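Local coordinates for amidase (PDB 5EWQ), which probably hydrolyses monocarboxylic acid amides to the free acid and ammonia, as a bacterial member of the amidase family, at residues 305-310 / 501-506; 313-318 / 337-342. All blocks are in the same frame, centred on the assembly; numbering follows the deposited sequence.

In the fold
Past helix 270-280 the chain runs through a loop, and there residues 305-310 make the first half of interaction 1. Strand 314-317 follows at once and opens interaction 2, which closes a short loop when helix 329-341 brings residues 337-342 back over that strand. Interaction 1 closes far later, at the end of helix 491-503, so the short closure lies wholly within the long one. Their centres are about 11 Å apart and the two contacts touch, with Leu310 on Ala342 and Tyr501 on Leu339. Together they tie the approach to strand 314-317, helix 329-341 and the end of helix 491-503 to one another, beside the part of the mixed sheet that ends in strand 345-347.

Interaction 1. Residues 305-310 / 501-506; sequences LSIDGL and YEQQSK
Leu310 and Tyr501 form the inner part of this contact, which shows how a loop can be packed against a helix end largely through apolar side-chain atoms. The touching branch is CD1 of Leu310, which lies 3.8 Å from CB of Tyr501 and 3.7 Å from the Tyr501 backbone N, so the methyl rests against the helix backbone and the root of the side chain and not on the ring. The ring itself is carried off elsewhere: with CG anti to the backbone N (chi1 167°), it leads away from the loop. Leu310 does the reverse, its CB pointing at the helix and its extended chi2 of -180° carrying CD1 onward to Tyr501. A second, looser touch lies nearer the surface, where CG2 of Ile307 comes within 4.3 Å of CB of Gln503, while the rest of both side chains turns away.

Behind these contacts, each segment is shaped by its own bonds. Residues 306-309 make a type I beta turn, and Ser306 OG accepts from Asp308 N at 3.3 Å with a nearly straight N-H...O angle of 167°, an ST turn at the start of the beta turn. The helix leaves helical geometry at Gln504, beyond which Lys506 N still donates to Glu502 O. Farther out, Ser306 N donates a hydrogen bond to Asn496 OD1, a polar tie from the loop to the same helix. Leu310 also packs on Ile497 and Ala500 of helix 491-503 and on Leu339 of helix 329-341, while the Tyr501 ring meets Phe484 of strand 479-485 edge-to-face, and its side chain also packs on Val469 and Ala471 of strand 466-473.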
# COMPACT_ATOMS: atom_id res chain seq x y z
N LEU A 305 -16.96 -7.09 -12.48
CA LEU A 305 -15.78 -7.94 -12.35
C LEU A 305 -16.10 -9.38 -12.74
O LEU A 305 -16.63 -10.14 -11.94
CB LEU A 305 -15.23 -7.89 -10.92
CG LEU A 305 -14.04 -6.95 -10.66
CD1 LEU A 305 -14.33 -5.55 -11.18
CD2 LEU A 305 -13.71 -6.91 -9.18
N SER A 306 -15.78 -9.74 -13.98
CA SER A 306 -16.07 -11.07 -14.49
C SER A 306 -14.80 -11.89 -14.68
O SER A 306 -13.72 -11.34 -14.85
CB SER A 306 -16.84 -10.97 -15.82
OG SER A 306 -17.11 -12.26 -16.34
N ILE A 307 -14.95 -13.21 -14.64
CA ILE A 307 -13.82 -14.11 -14.83
C ILE A 307 -13.38 -14.15 -16.29
O ILE A 307 -12.28 -14.58 -16.61
CB ILE A 307 -14.15 -15.55 -14.36
CG1 ILE A 307 -15.32 -16.11 -15.17
CG2 ILE A 307 -14.48 -15.56 -12.87
CD1 ILE A 307 -15.72 -17.52 -14.77
N ASP A 308 -14.26 -13.68 -17.17
CA ASP A 308 -13.95 -13.59 -18.59
C ASP A 308 -13.58 -12.15 -18.95
O ASP A 308 -13.84 -11.69 -20.06
CB ASP A 308 -15.13 -14.06 -19.43
N GLY A 309 -12.99 -11.45 -17.99
CA GLY A 309 -12.61 -10.06 -18.19
C GLY A 309 -11.37 -9.90 -19.05
O GLY A 309 -11.06 -8.79 -19.49
N LEU A 310 -10.68 -11.00 -19.30
CA LEU A 310 -9.49 -10.99 -20.16
C LEU A 310 -9.83 -11.41 -21.58
O LEU A 310 -8.98 -11.34 -22.47
CB LEU A 310 -8.41 -11.90 -19.59
CG LEU A 310 -7.56 -11.31 -18.46
CD1 LEU A 310 -6.51 -12.31 -17.99
CD2 LEU A 310 -6.90 -10.02 -18.91
N TYR A 501 -7.38 -12.25 -14.44
CA TYR A 501 -6.08 -12.90 -14.37
C TYR A 501 -5.89 -13.61 -13.04
O TYR A 501 -5.24 -14.66 -12.97
CB TYR A 501 -4.95 -11.88 -14.58
CG TYR A 501 -3.58 -12.41 -14.23
CD1 TYR A 501 -2.94 -13.32 -15.05
CD2 TYR A 501 -2.94 -12.00 -13.07
CE1 TYR A 501 -1.68 -13.81 -14.72
CE2 TYR A 501 -1.69 -12.48 -12.73
CZ TYR A 501 -1.06 -13.39 -13.56
OH TYR A 501 0.18 -13.88 -13.24
N GLU A 502 -6.46 -13.04 -11.99
CA GLU A 502 -6.34 -13.60 -10.65
C GLU A 502 -7.07 -14.94 -10.53
O GLU A 502 -6.52 -15.91 -10.02
CB GLU A 502 -6.89 -12.62 -9.61
CG GLU A 502 -6.84 -13.15 -8.19
CD GLU A 502 -7.63 -12.28 -7.23
OE1 GLU A 502 -8.78 -11.91 -7.56
OE2 GLU A 502 -7.10 -11.96 -6.14
N GLN A 503 -8.31 -14.97 -11.00
CA GLN A 503 -9.14 -16.16 -10.88
C GLN A 503 -8.72 -17.27 -11.85
O GLN A 503 -8.86 -18.45 -11.54
CB GLN A 503 -10.62 -15.81 -11.10
CG GLN A 503 -11.19 -14.85 -10.07
CD GLN A 503 -11.20 -15.44 -8.67
OE1 GLN A 503 -11.26 -16.66 -8.50
NE2 GLN A 503 -11.15 -14.58 -7.66
N GLN A 504 -8.21 -16.87 -13.01
CA GLN A 504 -7.78 -17.84 -14.01
C GLN A 504 -6.31 -18.23 -13.82
O GLN A 504 -5.62 -18.53 -14.79
CB GLN A 504 -7.99 -17.28 -15.42
N SER A 505 -5.86 -18.21 -12.58
CA SER A 505 -4.48 -18.57 -12.25
C SER A 505 -4.36 -19.04 -10.81
O SER A 505 -3.85 -20.13 -10.54
CB SER A 505 -3.54 -17.39 -12.51
OG SER A 505 -3.89 -16.28 -11.70
N LYS A 506 -4.83 -18.21 -9.88
CA LYS A 506 -4.80 -18.51 -8.45
C LYS A 506 -3.40 -18.89 -7.97
O LYS A 506 -3.16 -20.03 -7.57
CB LYS A 506 -5.79 -19.62 -8.10
CG LYS A 506 -7.25 -19.26 -8.31
CD LYS A 506 -8.16 -20.42 -7.94
CE LYS A 506 -9.62 -20.05 -8.10
NZ LYS A 506 -10.52 -21.19 -7.76

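Interaction 2. Residues 313-318 / 337-342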
# COMPACT_ATOMS: atom_id res chain seq x y z
N LYS A 313 -9.07 -8.92 -24.50
CA LYS A 313 -8.15 -7.87 -24.08
C LYS A 313 -6.77 -8.04 -24.71
O LYS A 313 -6.30 -9.16 -24.89
CB LYS A 313 -8.03 -7.84 -22.56
CG LYS A 313 -9.33 -7.57 -21.83
CD LYS A 313 -9.91 -6.21 -22.19
CE LYS A 313 -11.17 -5.92 -21.39
NZ LYS A 313 -12.24 -6.92 -21.65
N LYS A 314 -6.14 -6.92 -25.05
CA LYS A 314 -4.81 -6.94 -25.66
C LYS A 314 -3.76 -6.46 -24.66
O LYS A 314 -3.53 -5.26 -24.53
CB LYS A 314 -4.78 -6.07 -26.92
CG LYS A 314 -5.95 -6.30 -27.86
CD LYS A 314 -5.86 -5.39 -29.08
CE LYS A 314 -7.14 -5.44 -29.90
NZ LYS A 314 -8.30 -4.94 -29.12
N ILE A 315 -3.13 -7.40 -23.97
CA ILE A 315 -2.13 -7.06 -22.96
C ILE A 315 -0.72 -7.09 -23.54
O ILE A 315 -0.28 -8.10 -24.09
CB ILE A 315 -2.19 -8.01 -21.75
CG1 ILE A 315 -3.51 -7.83 -20.98
CG2 ILE A 315 -1.02 -7.76 -20.82
CD1 ILE A 315 -4.63 -8.72 -21.46
N GLY A 316 -0.01 -5.97 -23.40
CA GLY A 316 1.37 -5.88 -23.86
C GLY A 316 2.36 -6.25 -22.78
O GLY A 316 2.38 -5.64 -21.71
N LEU A 317 3.17 -7.26 -23.06
CA LEU A 317 4.14 -7.76 -22.08
C LEU A 317 5.35 -6.83 -21.97
O LEU A 317 5.88 -6.36 -22.97
CB LEU A 317 4.60 -9.17 -22.45
CG LEU A 317 3.76 -10.35 -21.96
CD1 LEU A 317 2.35 -10.32 -22.52
CD2 LEU A 317 4.46 -11.66 -22.32
N LEU A 318 5.78 -6.59 -20.73
CA LEU A 318 6.95 -5.76 -20.48
C LEU A 318 8.12 -6.61 -20.01
O LEU A 318 9.11 -6.10 -19.47
CB LEU A 318 6.64 -4.68 -19.44
CG LEU A 318 5.49 -3.73 -19.80
CD1 LEU A 318 5.35 -2.63 -18.76
CD2 LEU A 318 5.71 -3.14 -21.18
N LYS A 337 0.91 -18.08 -20.06
CA LYS A 337 -0.07 -19.15 -20.20
C LYS A 337 -1.42 -18.74 -19.62
O LYS A 337 -2.45 -18.86 -20.29
CB LYS A 337 0.43 -20.42 -19.52
CG LYS A 337 -0.60 -21.55 -19.49
CD LYS A 337 -0.04 -22.79 -18.80
CE LYS A 337 -1.11 -23.86 -18.65
NZ LYS A 337 -1.67 -24.28 -19.96
N ASP A 338 -1.41 -18.26 -18.38
CA ASP A 338 -2.64 -17.86 -17.69
C ASP A 338 -3.35 -16.72 -18.42
O ASP A 338 -4.58 -16.65 -18.42
CB ASP A 338 -2.33 -17.46 -16.25
CG ASP A 338 -1.90 -18.63 -15.40
OD1 ASP A 338 -2.36 -19.77 -15.67
OD2 ASP A 338 -1.11 -18.43 -14.45
N LEU A 339 -2.58 -15.83 -19.03
CA LEU A 339 -3.15 -14.74 -19.81
C LEU A 339 -3.77 -15.28 -21.10
O LEU A 339 -4.86 -14.86 -21.49
CB LEU A 339 -2.08 -13.69 -20.14
CG LEU A 339 -1.63 -12.79 -18.99
CD1 LEU A 339 -0.55 -11.83 -19.45
CD2 LEU A 339 -2.81 -12.04 -18.39
N GLN A 340 -3.07 -16.21 -21.74
CA GLN A 340 -3.57 -16.84 -22.96
C GLN A 340 -4.74 -17.77 -22.66
O GLN A 340 -5.72 -17.82 -23.41
CB GLN A 340 -2.46 -17.61 -23.66
CG GLN A 340 -1.40 -16.74 -24.31
CD GLN A 340 -0.24 -17.54 -24.87
OE1 GLN A 340 -0.01 -18.69 -24.47
NE2 GLN A 340 0.50 -16.95 -25.80
N ASP A 341 -4.64 -18.50 -21.55
CA ASP A 341 -5.67 -19.45 -21.16
C ASP A 341 -6.98 -18.74 -20.83
O ASP A 341 -8.06 -19.31 -20.95
CB ASP A 341 -5.21 -20.29 -19.97
CG ASP A 341 -5.63 -21.74 -20.07
OD1 ASP A 341 -4.80 -22.62 -19.75
OD2 ASP A 341 -6.78 -22.01 -20.47
N ALA A 342 -6.87 -17.49 -20.39
CA ALA A 342 -8.04 -16.68 -20.08
C ALA A 342 -8.63 -16.08 -21.35
O ALA A 342 -9.75 -15.58 -21.35
CB ALA A 342 -7.68 -15.58 -19.10
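Strand 314-317 and residues 337-341 of helix 329-341 come nearest at Ile315 and Leu339, whose CA atoms are 8.4 Å apart, a spacing at which the side chains alone bridge the two backbones. Ile315 and Leu317, two residues apart, direct their CB atoms at the helix, as alternation along a strand requires. One helix residue answers both: Leu339 points back at the strand, and its CD1 methyl lies 4.3 Å from CG2 of Ile315 and 4.5 Å from CD1 of Leu317. All three side chains are buried, and the touch between them is light and purely apolar. On the outer part of the helix, Lys337 NZ and Asp341 OD1 form a salt bridge one turn apart, at 3.5 Å. Neighbouring strands complete the apolar layer, with Val449 against both Ile315 and Leu317, and Leu346 against Leu317 and Leu339. Strand 345-347 runs parallel to strand 314-317 at the edge of the large mixed sheet, and helix 329-341 connects the two. Such packing of a connecting helix on its own first strand belongs to the beta-alpha-beta crossover.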